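Long-range contacts in Ac-ASP-7 (Ancylostoma caninum, PDB 3S6S), which is of unknown function but, as a secreted hookworm protein of the SCP/TAPS family, probably takes part in the interplay between parasite and host: residues A114-C119 with V139-P144; N27-R32 with Q108-K113; T78-D83 with K93-T98; G11-R16 with L56-R61. One frame throughout, in Å; residues are numbered along the deposited sequence.

Interaction 1 of 4, residues A114-C119 with V139-P144; sequences ATRFGC and VYDKKP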
loop_
_atom_site.group_PDB
_atom_site.type_symbol
_atom_site.label_atom_id
_atom_site.label_comp_id
_atom_site.label_asym_id
_atom_site.label_seq_id
_atom_site.Cartn_x
_atom_site.Cartn_y
_atom_site.Cartn_z
ATOM N N ALA A 114 -0.981 -5.019 7.299
ATOM C CA ALA A 114 -0.313 -3.743 7.071
ATOM C C ALA A 114 -1.353 -2.643 7.299
ATOM O O ALA A 114 -2.520 -2.833 6.990
ATOM C CB ALA A 114 0.272 -3.676 5.650
ATOM N N THR A 115 -0.941 -1.505 7.846
ATOM C CA THR A 115 -1.885 -0.437 8.171
ATOM C C THR A 115 -1.467 0.932 7.659
ATOM O O THR A 115 -2.262 1.883 7.705
ATOM C CB THR A 115 -2.097 -0.289 9.689
ATOM O OG1 THR A 115 -0.959 0.347 10.277
ATOM C CG2 THR A 115 -2.360 -1.631 10.343
ATOM N N ARG A 116 -0.216 1.049 7.209
ATOM C CA ARG A 116 0.243 2.284 6.600
ATOM C C ARG A 116 1.421 2.066 5.666
ATOM O O ARG A 116 2.144 1.066 5.781
ATOM C CB ARG A 116 0.536 3.377 7.642
ATOM C CG ARG A 116 1.442 2.982 8.767
ATOM C CD ARG A 116 1.835 4.211 9.585
ATOM N NE ARG A 116 0.938 4.457 10.708
ATOM C CZ ARG A 116 0.655 5.672 11.188
ATOM N NH1 ARG A 116 1.192 6.756 10.631
ATOM N NH2 ARG A 116 -0.178 5.806 12.214
ATOM N N PHE A 117 1.575 2.998 4.725
ATOM C CA PHE A 117 2.625 2.944 3.730
ATOM C C PHE A 117 2.863 4.334 3.159
ATOM O O PHE A 117 2.054 5.232 3.343
ATOM C CB PHE A 117 2.258 1.976 2.595
ATOM C CG PHE A 117 1.294 2.548 1.567
ATOM C CD1 PHE A 117 0.138 3.218 1.952
ATOM C CD2 PHE A 117 1.544 2.404 0.209
ATOM C CE1 PHE A 117 -0.754 3.716 0.996
ATOM C CE2 PHE A 117 0.664 2.909 -0.748
ATOM C CZ PHE A 117 -0.485 3.566 -0.352
ATOM N N GLY A 118 3.973 4.482 2.448
ATOM C CA GLY A 118 4.269 5.663 1.675
ATOM C C GLY A 118 5.177 5.281 0.513
ATOM O O GLY A 118 5.884 4.269 0.578
ATOM N N CYS A 119 5.155 6.078 -0.558
ATOM C CA CYS A 119 5.960 5.761 -1.734
ATOM C C CYS A 119 6.720 6.973 -2.239
ATOM O O CYS A 119 6.347 8.114 -1.984
ATOM C CB CYS A 119 5.084 5.203 -2.857
ATOM S SG CYS A 119 3.887 3.974 -2.303
ATOM N N VAL A 139 7.036 1.585 0.860
ATOM C CA VAL A 139 7.454 1.114 2.154
ATOM C C VAL A 139 6.197 0.955 3.006
ATOM O O VAL A 139 5.312 1.832 3.029
ATOM C CB VAL A 139 8.449 2.115 2.805
ATOM C CG1 VAL A 139 8.435 1.979 4.310
ATOM C CG2 VAL A 139 9.866 1.927 2.216
ATOM N N TYR A 140 6.123 -0.185 3.681
ATOM C CA TYR A 140 4.954 -0.564 4.449
ATOM C C TYR A 140 5.350 -0.789 5.893
ATOM O O TYR A 140 6.472 -1.189 6.176
ATOM C CB TYR A 140 4.349 -1.834 3.873
ATOM C CG TYR A 140 4.089 -1.733 2.390
ATOM C CD1 TYR A 140 5.140 -1.760 1.486
ATOM C CD2 TYR A 140 2.793 -1.613 1.892
ATOM C CE1 TYR A 140 4.918 -1.674 0.139
ATOM C CE2 TYR A 140 2.565 -1.527 0.532
ATOM C CZ TYR A 140 3.636 -1.560 -0.332
ATOM O OH TYR A 140 3.440 -1.470 -1.677
ATOM N N ASP A 141 4.436 -0.510 6.814
ATOM C CA ASP A 141 4.766 -0.661 8.217
ATOM C C ASP A 141 4.838 -2.135 8.585
ATOM O O ASP A 141 5.552 -2.511 9.509
ATOM C CB ASP A 141 3.794 0.114 9.119
ATOM C CG ASP A 141 2.386 -0.480 9.142
ATOM O OD1 ASP A 141 1.666 -0.198 10.121
ATOM O OD2 ASP A 141 1.990 -1.209 8.207
ATOM N N LYS A 142 4.120 -2.976 7.850
ATOM C CA LYS A 142 4.144 -4.397 8.161
ATOM C C LYS A 142 4.332 -5.314 6.947
ATOM O O LYS A 142 3.601 -5.251 5.964
ATOM C CB LYS A 142 2.927 -4.809 8.990
ATOM C CG LYS A 142 3.141 -6.135 9.706
ATOM C CD LYS A 142 2.011 -6.452 10.677
ATOM C CE LYS A 142 2.389 -7.588 11.647
ATOM N NZ LYS A 142 2.904 -8.800 10.943
ATOM N N LYS A 143 5.341 -6.169 7.055
ATOM C CA LYS A 143 5.737 -7.101 6.022
ATOM C C LYS A 143 5.209 -8.477 6.364
ATOM O O LYS A 143 5.409 -8.943 7.471
ATOM C CB LYS A 143 7.257 -7.152 5.991
ATOM C CG LYS A 143 7.821 -8.229 5.119
ATOM C CD LYS A 143 9.308 -8.096 5.108
ATOM C CE LYS A 143 9.948 -8.957 4.032
ATOM N NZ LYS A 143 11.439 -8.935 4.187
ATOM N N PRO A 144 4.526 -9.144 5.419
ATOM C CA PRO A 144 4.041 -10.485 5.759
ATOM C C PRO A 144 5.218 -11.459 5.792
ATOM O O PRO A 144 6.290 -11.113 5.302
ATOM C CB PRO A 144 3.133 -10.817 4.586
ATOM C CG PRO A 144 3.760 -10.090 3.430
ATOM C CD PRO A 144 4.277 -8.803 4.008
#
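Ala-114 brings its CB to 3.7 Å from the O of Lys-142, at the mouth of an antiparallel beta hairpin. Strands 116-123 and 133-140 form this hairpin in the central sheet of the SCP/TAPS fold, an alpha-beta-alpha sandwich. Thr-115 comes next and meets the carboxylate of Asp-141 twice. Its N gives a nearly straight bond to Asp-141 OD2 (3.0 Å, 173°). Its OG1 gives a 2.7 Å bond to Asp-141 OD1. Both donors come on the syn side of the carboxylate, tilted out of its plane. Asp-141 CG sits between the backbone N and the carbonyl carbon (chi1 69°), which turns the carboxylate back over the start of the neighbouring strand. Arg-116 N adds a weak bond to OD2, and Arg-116 O takes the N of Asp-141 at 3.0 Å. The guanidinium of Arg-116 goes elsewhere, to a salt bridge with Asp-53. Phe-117 and Tyr-140 form a non-hydrogen-bonded pair. Their two rings run alongside each other in the same direction. The planes are 26° apart, and the rings are offset with little overlap. Gly-118 and Val-139 are the next, hydrogen-bonded pair, and the hairpin continues beyond them. Gly-118 N binds Val-139 O at 3.0 Å, and Val-139 N returns a bond to Gly-118 O at 2.9 Å.

Interaction 2 of 4, residues N27-R32 with Q108-K113; sequences NGLRQR and QVVYPK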
loop_
_atom_site.group_PDB
_atom_site.type_symbol
_atom_site.label_atom_id
_atom_site.label_comp_id
_atom_site.label_asym_id
_atom_site.label_seq_id
_atom_site.Cartn_x
_atom_site.Cartn_y
_atom_site.Cartn_z
ATOM N N ASN A 27 -5.574 0.704 -2.109
ATOM C CA ASN A 27 -6.758 0.540 -1.265
ATOM C C ASN A 27 -7.987 0.063 -2.017
ATOM O O ASN A 27 -8.829 -0.667 -1.462
ATOM C CB ASN A 27 -7.019 1.782 -0.408
ATOM C CG ASN A 27 -6.046 1.877 0.761
ATOM O OD1 ASN A 27 -5.903 0.922 1.548
ATOM N ND2 ASN A 27 -5.335 3.001 0.851
ATOM N N GLY A 28 -8.067 0.440 -3.291
ATOM C CA GLY A 28 -9.068 -0.127 -4.177
ATOM C C GLY A 28 -9.002 -1.645 -4.223
ATOM O O GLY A 28 -10.024 -2.327 -4.116
ATOM N N LEU A 29 -7.795 -2.191 -4.370
ATOM C CA LEU A 29 -7.666 -3.632 -4.457
ATOM C C LEU A 29 -8.065 -4.216 -3.118
ATOM O O LEU A 29 -8.841 -5.161 -3.038
ATOM C CB LEU A 29 -6.236 -4.026 -4.788
ATOM C CG LEU A 29 -6.025 -5.246 -5.690
ATOM C CD1 LEU A 29 -4.671 -5.839 -5.403
ATOM C CD2 LEU A 29 -7.114 -6.294 -5.516
ATOM N N ARG A 30 -7.534 -3.626 -2.058
ATOM C CA ARG A 30 -7.775 -4.135 -0.724
ATOM C C ARG A 30 -9.238 -4.189 -0.387
ATOM O O ARG A 30 -9.694 -5.138 0.252
ATOM C CB ARG A 30 -7.075 -3.268 0.307
ATOM C CG ARG A 30 -5.598 -3.494 0.344
ATOM C CD ARG A 30 -5.007 -2.729 1.495
ATOM N NE ARG A 30 -3.749 -3.357 1.801
ATOM C CZ ARG A 30 -3.428 -3.874 2.969
ATOM N NH1 ARG A 30 -4.251 -3.795 4.004
ATOM N NH2 ARG A 30 -2.248 -4.445 3.088
ATOM N N GLN A 31 -9.956 -3.142 -0.779
ATOM C CA GLN A 31 -11.387 -3.068 -0.545
ATOM C C GLN A 31 -12.106 -4.224 -1.252
ATOM O O GLN A 31 -12.956 -4.883 -0.665
ATOM C CB GLN A 31 -11.946 -1.714 -1.000
ATOM C CG GLN A 31 -13.438 -1.636 -0.844
ATOM C CD GLN A 31 -13.993 -0.256 -1.110
ATOM O OE1 GLN A 31 -14.563 0.371 -0.218
ATOM N NE2 GLN A 31 -13.841 0.220 -2.338
ATOM N N ARG A 32 -11.739 -4.482 -2.505
ATOM C CA ARG A 32 -12.345 -5.576 -3.260
ATOM C C ARG A 32 -11.997 -6.935 -2.668
ATOM O O ARG A 32 -12.829 -7.843 -2.634
ATOM C CB ARG A 32 -11.937 -5.505 -4.730
ATOM C CG ARG A 32 -12.539 -4.320 -5.468
ATOM C CD ARG A 32 -11.635 -3.870 -6.613
ATOM N NE ARG A 32 -11.103 -5.002 -7.367
ATOM C CZ ARG A 32 -10.003 -4.950 -8.113
ATOM N NH1 ARG A 32 -9.304 -3.817 -8.197
ATOM N NH2 ARG A 32 -9.590 -6.035 -8.763
ATOM N N GLN A 108 2.659 -8.191 -0.543
ATOM C CA GLN A 108 2.809 -7.056 0.362
ATOM C C GLN A 108 1.635 -6.074 0.241
ATOM O O GLN A 108 1.051 -5.656 1.240
ATOM C CB GLN A 108 4.133 -6.340 0.110
ATOM C CG GLN A 108 4.297 -5.084 0.938
ATOM C CD GLN A 108 4.464 -5.373 2.425
ATOM O OE1 GLN A 108 5.533 -5.830 2.871
ATOM N NE2 GLN A 108 3.407 -5.110 3.208
ATOM N N VAL A 109 1.293 -5.727 -0.998
ATOM C CA VAL A 109 0.233 -4.772 -1.303
ATOM C C VAL A 109 -1.068 -5.125 -0.594
ATOM O O VAL A 109 -1.836 -4.265 -0.158
ATOM C CB VAL A 109 -0.038 -4.775 -2.821
ATOM C CG1 VAL A 109 -1.309 -3.980 -3.162
ATOM C CG2 VAL A 109 1.185 -4.238 -3.562
ATOM N N VAL A 110 -1.265 -6.415 -0.429
ATOM C CA VAL A 110 -2.574 -6.978 -0.164
ATOM C C VAL A 110 -2.696 -7.580 1.258
ATOM O O VAL A 110 -3.779 -7.984 1.676
ATOM C CB VAL A 110 -2.862 -7.986 -1.317
ATOM C CG1 VAL A 110 -3.249 -9.368 -0.831
ATOM C CG2 VAL A 110 -3.826 -7.378 -2.324
ATOM N N TYR A 111 -1.574 -7.593 1.987
ATOM C CA TYR A 111 -1.455 -8.118 3.346
ATOM C C TYR A 111 -2.384 -7.387 4.310
ATOM O O TYR A 111 -2.170 -6.214 4.600
ATOM C CB TYR A 111 -0.002 -7.946 3.818
ATOM C CG TYR A 111 0.322 -8.500 5.186
ATOM C CD1 TYR A 111 1.272 -7.891 5.989
ATOM C CD2 TYR A 111 -0.297 -9.652 5.663
ATOM C CE1 TYR A 111 1.586 -8.403 7.243
ATOM C CE2 TYR A 111 0.002 -10.163 6.909
ATOM C CZ TYR A 111 0.940 -9.535 7.694
ATOM O OH TYR A 111 1.251 -10.051 8.932
ATOM N N PRO A 112 -3.412 -8.086 4.827
ATOM C CA PRO A 112 -4.475 -7.447 5.628
ATOM C C PRO A 112 -4.002 -6.779 6.918
ATOM O O PRO A 112 -4.743 -5.972 7.463
ATOM C CB PRO A 112 -5.421 -8.610 5.946
ATOM C CG PRO A 112 -5.164 -9.614 4.860
ATOM C CD PRO A 112 -3.693 -9.508 4.572
ATOM N N LYS A 113 -2.786 -7.071 7.378
ATOM C CA LYS A 113 -2.317 -6.535 8.659
ATOM C C LYS A 113 -1.326 -5.379 8.530
ATOM O O LYS A 113 -0.871 -4.827 9.535
ATOM C CB LYS A 113 -1.752 -7.648 9.540
ATOM C CG LYS A 113 -2.797 -8.693 9.883
ATOM C CD LYS A 113 -2.265 -9.841 10.744
ATOM C CE LYS A 113 -3.418 -10.799 11.091
ATOM N NZ LYS A 113 -2.947 -11.993 11.828
#
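Val-109 O is gripped by two nitrogens of Arg-30. NE binds it at 2.9 Å with an N-H...O angle of 156°. NH2 binds the same oxygen at 3.3 Å with a more bent geometry. The grip is side-on, and the oxygen lies close to the guanidinium plane. NE comes near the plane of the Val-109 carbonyl, while NH2 stands well above it. NH2 also points to Tyr-111 O, but the modelled separation is too short to be trusted in detail. The chain of Arg-30 is extended from CG to NE (chi2 -173°, chi3 158°), which carries the guanidinium from helix 16-34 to the last part of helix 103-110. NH1 has a further partner in the O of Tyr-48. The buried cation is thus bonded to the carbonyls of Val-109 and Tyr-48, while the O of Val-110 lies over one face of the guanidinium, near its rim, without a bond. The positive charge probably suits the backbone carbonyls around it.

Beside this polar core lies an apolar one. Leu-29 CD1 touches Val-110 CG2 at 3.5 Å. The two side chains cross obliquely. The same methyl of Leu-29 comes within 4.4 Å of Val-109 CG1. Further out, Tyr-111 OH bonds to Glu-148. Overall, an arginine of helix 16-34 holds a backbone carbonyl in the last part of helix 103-110, and so joins two helices of the SCP/TAPS domain.

Interaction 3 of 4, residues T78-D83 with K93-T98; sequences TRFSGD and KEILET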
loop_
_atom_site.group_PDB
_atom_site.type_symbol
_atom_site.label_atom_id
_atom_site.label_comp_id
_atom_site.label_asym_id
_atom_site.label_seq_id
_atom_site.Cartn_x
_atom_site.Cartn_y
_atom_site.Cartn_z
ATOM N N THR A 78 7.980 -2.542 -1.651
ATOM C CA THR A 78 7.723 -2.907 -3.038
ATOM C C THR A 78 8.430 -1.946 -3.999
ATOM O O THR A 78 8.680 -0.790 -3.678
ATOM C CB THR A 78 6.221 -2.944 -3.380
ATOM O OG1 THR A 78 5.644 -1.636 -3.194
ATOM C CG2 THR A 78 5.506 -3.990 -2.518
ATOM N N ARG A 79 8.758 -2.440 -5.182
ATOM C CA ARG A 79 9.391 -1.608 -6.187
ATOM C C ARG A 79 8.682 -1.807 -7.501
ATOM O O ARG A 79 8.250 -2.902 -7.822
ATOM C CB ARG A 79 10.866 -1.968 -6.335
ATOM C CG ARG A 79 11.518 -2.306 -5.019
ATOM C CD ARG A 79 12.941 -2.782 -5.217
ATOM N NE ARG A 79 13.847 -1.663 -5.051
ATOM C CZ ARG A 79 14.542 -1.445 -3.947
ATOM N NH1 ARG A 79 14.434 -2.301 -2.924
ATOM N NH2 ARG A 79 15.349 -0.385 -3.882
ATOM N N PHE A 80 8.546 -0.734 -8.261
ATOM C CA PHE A 80 8.004 -0.863 -9.604
ATOM C C PHE A 80 8.551 0.237 -10.501
ATOM O O PHE A 80 8.740 1.377 -10.065
ATOM C CB PHE A 80 6.469 -0.952 -9.595
ATOM C CG PHE A 80 5.793 0.081 -8.735
ATOM C CD1 PHE A 80 5.673 -0.107 -7.363
ATOM C CD2 PHE A 80 5.243 1.236 -9.306
ATOM C CE1 PHE A 80 5.031 0.845 -6.567
ATOM C CE2 PHE A 80 4.606 2.199 -8.514
ATOM C CZ PHE A 80 4.495 2.005 -7.149
ATOM N N SER A 81 8.861 -0.141 -11.737
ATOM C CA SER A 81 9.517 0.756 -12.688
ATOM C C SER A 81 9.217 0.401 -14.135
ATOM O O SER A 81 8.650 -0.654 -14.433
ATOM C CB SER A 81 11.026 0.752 -12.483
ATOM O OG SER A 81 11.427 -0.309 -11.644
ATOM N N GLY A 82 9.610 1.290 -15.040
ATOM C CA GLY A 82 9.404 1.056 -16.454
ATOM C C GLY A 82 9.824 2.225 -17.311
ATOM O O GLY A 82 9.777 3.381 -16.879
ATOM N N ASP A 83 10.248 1.922 -18.532
ATOM C CA ASP A 83 10.540 2.960 -19.503
ATOM C C ASP A 83 9.223 3.503 -20.022
ATOM O O ASP A 83 8.226 2.784 -20.086
ATOM C CB ASP A 83 11.378 2.405 -20.650
ATOM C CG ASP A 83 12.749 1.945 -20.197
ATOM O OD1 ASP A 83 13.331 2.594 -19.305
ATOM O OD2 ASP A 83 13.244 0.930 -20.727
ATOM N N LYS A 93 0.324 4.705 -14.377
ATOM C CA LYS A 93 -0.900 3.921 -14.433
ATOM C C LYS A 93 -0.662 2.557 -15.092
ATOM O O LYS A 93 -1.222 1.547 -14.656
ATOM C CB LYS A 93 -1.971 4.687 -15.165
ATOM N N GLU A 94 0.172 2.535 -16.134
ATOM C CA GLU A 94 0.467 1.306 -16.867
ATOM C C GLU A 94 1.435 0.429 -16.080
ATOM O O GLU A 94 1.270 -0.787 -16.007
ATOM C CB GLU A 94 1.067 1.623 -18.237
ATOM C CG GLU A 94 0.125 2.370 -19.160
ATOM C CD GLU A 94 0.751 2.723 -20.507
ATOM O OE1 GLU A 94 2.002 2.702 -20.632
ATOM O OE2 GLU A 94 -0.025 3.020 -21.443
ATOM N N ILE A 95 2.451 1.062 -15.506
ATOM C CA ILE A 95 3.408 0.369 -14.649
ATOM C C ILE A 95 2.713 -0.361 -13.506
ATOM O O ILE A 95 3.099 -1.474 -13.161
ATOM C CB ILE A 95 4.441 1.336 -14.092
ATOM C CG1 ILE A 95 5.433 1.692 -15.191
ATOM C CG2 ILE A 95 5.161 0.731 -12.899
ATOM C CD1 ILE A 95 6.369 2.798 -14.808
ATOM N N LEU A 96 1.675 0.262 -12.945
ATOM C CA LEU A 96 0.881 -0.350 -11.878
ATOM C C LEU A 96 0.109 -1.565 -12.367
ATOM O O LEU A 96 -0.117 -2.516 -11.616
ATOM C CB LEU A 96 -0.108 0.660 -11.287
ATOM C CG LEU A 96 0.458 1.803 -10.447
ATOM C CD1 LEU A 96 -0.621 2.820 -10.203
ATOM C CD2 LEU A 96 1.023 1.292 -9.126
ATOM N N GLU A 97 -0.325 -1.538 -13.621
ATOM C CA GLU A 97 -0.997 -2.711 -14.154
ATOM C C GLU A 97 0.012 -3.855 -14.246
ATOM O O GLU A 97 -0.240 -4.971 -13.802
ATOM C CB GLU A 97 -1.634 -2.426 -15.508
ATOM C CG GLU A 97 -2.694 -3.467 -15.881
ATOM C CD GLU A 97 -3.351 -3.201 -17.236
ATOM O OE1 GLU A 97 -3.457 -2.017 -17.632
ATOM O OE2 GLU A 97 -3.747 -4.187 -17.904
ATOM N N THR A 98 1.177 -3.560 -14.791
ATOM C CA THR A 98 2.223 -4.560 -14.851
ATOM C C THR A 98 2.575 -5.033 -13.430
ATOM O O THR A 98 2.682 -6.223 -13.169
ATOM C CB THR A 98 3.447 -4.011 -15.606
ATOM O OG1 THR A 98 3.080 -3.794 -16.975
ATOM C CG2 THR A 98 4.600 -4.986 -15.538
#
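Ile-95 of helix 88-99 packs against strand 76-83, an outer strand of the central sheet of the SCP/TAPS sandwich. Helix and strand lie at 124° between their N-to-C directions, and their axes come within 8.1 Å. The CB of Ile-95 points toward the strand and splits into two branches. CG2 stands anti to the backbone N and goes to Phe-80. It meets the edge of the ring at CD2 (3.6 Å), and it also lies 3.9 Å from Phe-80 CB. CG1 takes the other course (chi1 -75°) and passes over the Ser-81 carbonyl, about 4.1 Å from its O. Gly-82 has no CB, which leaves room for this CG1 beside the strand. The chain ends in CD1, which rests on the backbone itself, 3.8 Å from Ser-81 C. Phe-80 has a second neighbour on the helix in Leu-96. On its other contacts the ring meets Phe-99 and Trp-136, while Ile-95 touches Met-134 of strand 133-140. No hydrogen bond crosses between the two segments. The side chains that meet are apolar, and Ile-95 also lies on the peptide backbone of the strand. Leu-96 CD2 lies 3.7 Å from Phe-80 CE2, and Ile-95 CD1 is 3.6 Å from Gly-82 N.

Interaction 4 of 4, residues G11-R16 with L56-R61; sequences GCMVDR and LEEEAR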
loop_
_atom_site.group_PDB
_atom_site.type_symbol
_atom_site.label_atom_id
_atom_site.label_comp_id
_atom_site.label_asym_id
_atom_site.label_seq_id
_atom_site.Cartn_x
_atom_site.Cartn_y
_atom_site.Cartn_z
ATOM N N GLY A 11 8.240 15.346 3.491
ATOM C CA GLY A 11 7.844 13.955 3.605
ATOM C C GLY A 11 7.059 13.619 2.357
ATOM O O GLY A 11 7.575 13.004 1.435
ATOM N N CYS A 12 5.806 14.042 2.318
ATOM C CA CYS A 12 5.033 13.948 1.098
ATOM C C CYS A 12 5.546 14.962 0.081
ATOM O O CYS A 12 5.051 16.081 0.010
ATOM C CB CYS A 12 3.554 14.209 1.380
ATOM S SG CYS A 12 2.718 12.816 2.131
ATOM N N MET A 13 6.545 14.586 -0.705
ATOM C CA MET A 13 6.957 15.467 -1.779
ATOM C C MET A 13 6.497 15.011 -3.159
ATOM O O MET A 13 6.422 15.814 -4.095
ATOM C CB MET A 13 8.449 15.845 -1.719
ATOM C CG MET A 13 9.428 14.762 -1.393
ATOM S SD MET A 13 11.077 15.477 -1.138
ATOM C CE MET A 13 11.214 15.248 0.634
ATOM N N VAL A 14 6.136 13.739 -3.279
ATOM C CA VAL A 14 5.543 13.252 -4.525
ATOM C C VAL A 14 4.216 13.967 -4.783
ATOM O O VAL A 14 3.430 14.136 -3.856
ATOM C CB VAL A 14 5.333 11.724 -4.495
ATOM C CG1 VAL A 14 4.307 11.310 -5.521
ATOM C CG2 VAL A 14 6.673 11.004 -4.723
ATOM N N ASP A 15 3.973 14.370 -6.036
ATOM C CA ASP A 15 2.753 15.110 -6.409
ATOM C C ASP A 15 1.471 14.321 -6.222
ATOM O O ASP A 15 1.402 13.114 -6.494
ATOM C CB ASP A 15 2.787 15.615 -7.859
ATOM C CG ASP A 15 3.822 16.705 -8.087
ATOM O OD1 ASP A 15 4.282 16.842 -9.247
ATOM O OD2 ASP A 15 4.184 17.417 -7.120
ATOM N N ARG A 16 0.444 15.049 -5.798
ATOM C CA ARG A 16 -0.873 14.506 -5.511
ATOM C C ARG A 16 -1.371 13.397 -6.456
ATOM O O ARG A 16 -1.677 12.302 -6.009
ATOM C CB ARG A 16 -1.878 15.654 -5.430
ATOM C CG ARG A 16 -3.263 15.233 -5.010
ATOM C CD ARG A 16 -4.059 16.424 -4.518
ATOM N NE ARG A 16 -5.408 16.027 -4.157
ATOM C CZ ARG A 16 -6.481 16.788 -4.345
ATOM N NH1 ARG A 16 -6.345 17.986 -4.900
ATOM N NH2 ARG A 16 -7.686 16.345 -3.988
ATOM N N LEU A 56 6.688 7.516 6.011
ATOM C CA LEU A 56 7.083 6.339 5.249
ATOM C C LEU A 56 7.387 6.667 3.784
ATOM O O LEU A 56 8.167 5.965 3.151
ATOM C CB LEU A 56 6.041 5.226 5.335
ATOM C CG LEU A 56 5.821 4.628 6.718
ATOM C CD1 LEU A 56 4.758 3.547 6.657
ATOM C CD2 LEU A 56 7.141 4.089 7.277
ATOM N N GLU A 57 6.782 7.723 3.240
ATOM C CA GLU A 57 7.184 8.139 1.905
ATOM C C GLU A 57 8.640 8.619 1.915
ATOM O O GLU A 57 9.409 8.313 1.012
ATOM C CB GLU A 57 6.275 9.208 1.313
ATOM C CG GLU A 57 7.001 9.994 0.227
ATOM C CD GLU A 57 6.099 10.882 -0.621
ATOM O OE1 GLU A 57 4.855 10.734 -0.565
ATOM O OE2 GLU A 57 6.660 11.723 -1.353
ATOM N N GLU A 58 9.016 9.348 2.955
ATOM C CA GLU A 58 10.385 9.762 3.141
ATOM C C GLU A 58 11.330 8.553 3.344
ATOM O O GLU A 58 12.482 8.567 2.892
ATOM C CB GLU A 58 10.470 10.755 4.303
ATOM C CG GLU A 58 11.879 11.217 4.695
ATOM C CD GLU A 58 12.760 11.672 3.518
ATOM O OE1 GLU A 58 14.010 11.577 3.651
ATOM O OE2 GLU A 58 12.222 12.122 2.478
ATOM N N GLU A 59 10.852 7.506 4.011
ATOM C CA GLU A 59 11.675 6.306 4.118
ATOM C C GLU A 59 11.821 5.666 2.737
ATOM O O GLU A 59 12.892 5.200 2.367
ATOM C CB GLU A 59 11.118 5.301 5.139
ATOM C CG GLU A 59 10.902 5.853 6.563
ATOM C CD GLU A 59 10.625 4.741 7.574
ATOM O OE1 GLU A 59 10.493 5.045 8.781
ATOM O OE2 GLU A 59 10.556 3.559 7.156
ATOM N N ALA A 60 10.752 5.679 1.954
ATOM C CA ALA A 60 10.846 5.146 0.604
ATOM C C ALA A 60 11.888 5.923 -0.212
ATOM O O ALA A 60 12.654 5.325 -0.977
ATOM C CB ALA A 60 9.492 5.148 -0.079
ATOM N N ARG A 61 11.927 7.245 -0.029
ATOM C CA ARG A 61 12.917 8.076 -0.701
ATOM C C ARG A 61 14.332 7.692 -0.267
ATOM O O ARG A 61 15.251 7.684 -1.084
ATOM C CB ARG A 61 12.672 9.562 -0.437
ATOM C CG ARG A 61 13.533 10.494 -1.311
ATOM C CD ARG A 61 13.508 11.984 -0.881
ATOM N NE ARG A 61 14.148 12.200 0.421
ATOM C CZ ARG A 61 15.469 12.147 0.646
ATOM N NH1 ARG A 61 16.321 11.888 -0.349
ATOM N NH2 ARG A 61 15.952 12.347 1.875
HETATM O O HOH W 1 3.013 12.703 -1.516
#
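Glu-57 reaches Met-13 and Val-14 because CG lies anti to its backbone N (chi1 157°) and the chain stays extended beyond it. Its carboxylate is thereby carried from helix 54-65 to the loop ahead of helix 16-34 in the SCP/TAPS domain. The loop bends at Cys-12, the centre of an inverse gamma turn. At the end of this turn and just after it, the N-H groups of Met-13 and Val-14 converge on one oxygen, Glu-57 OE2. Val-14 N gives a nearly straight bond of 2.8 Å (169°) on the syn lone pair. Met-13 N binds at 2.9 Å from above the carboxylate plane, with a more bent angle of 132°. The other oxygen, OE1, bonds to Tyr-52 OH and accepts a hydrogen bond from a water. That water also donates to Val-14 O, so it bridges the loop and the carboxylate. Val-14 lays its CB and CG2 against OE2, each at 3.4 Å.

Cys-12 is joined to Cys-54 by a disulfide, a covalent tie between the loop and the start of the helix. Gly-11 packs its CA on Glu-58 CB at 4.2 Å. Its positive phi is readily reached without a side chain. Glu-58 and Arg-61 form a salt bridge along the helix. Arg-61 uses NE and NH2 side-on, one to each carboxylate oxygen, and both oxygens use syn lone pairs. Lys-62 is a second partner of Glu-58. Met-13 bends at its thioether to reach this pair, and its CE ends 3.8 Å from Glu-58 OE2.

Overall arrangement
Interaction 1 lies about 6 Å from the centre of the chain and touches each of the other three. Toward interaction 2, about 11 Å away between centres, Lys-142 O probably bonds to Gln-108 NE2 (2.8 Å) and Lys-142 NZ to Tyr-111 OH (2.9 Å). Toward interaction 3, Tyr-140 OH probably bonds to Thr-78 OG1 (2.7 Å), and strands 133-140 and 76-83 are neighbours in the sheet. Toward interaction 4 the contact is packing, with Leu-56 on Phe-117 and Gly-118. Interactions 2 and 3 meet through Gln-108 and Thr-78. Interactions 2 and 4 do not touch; their centres are about 20 Å apart.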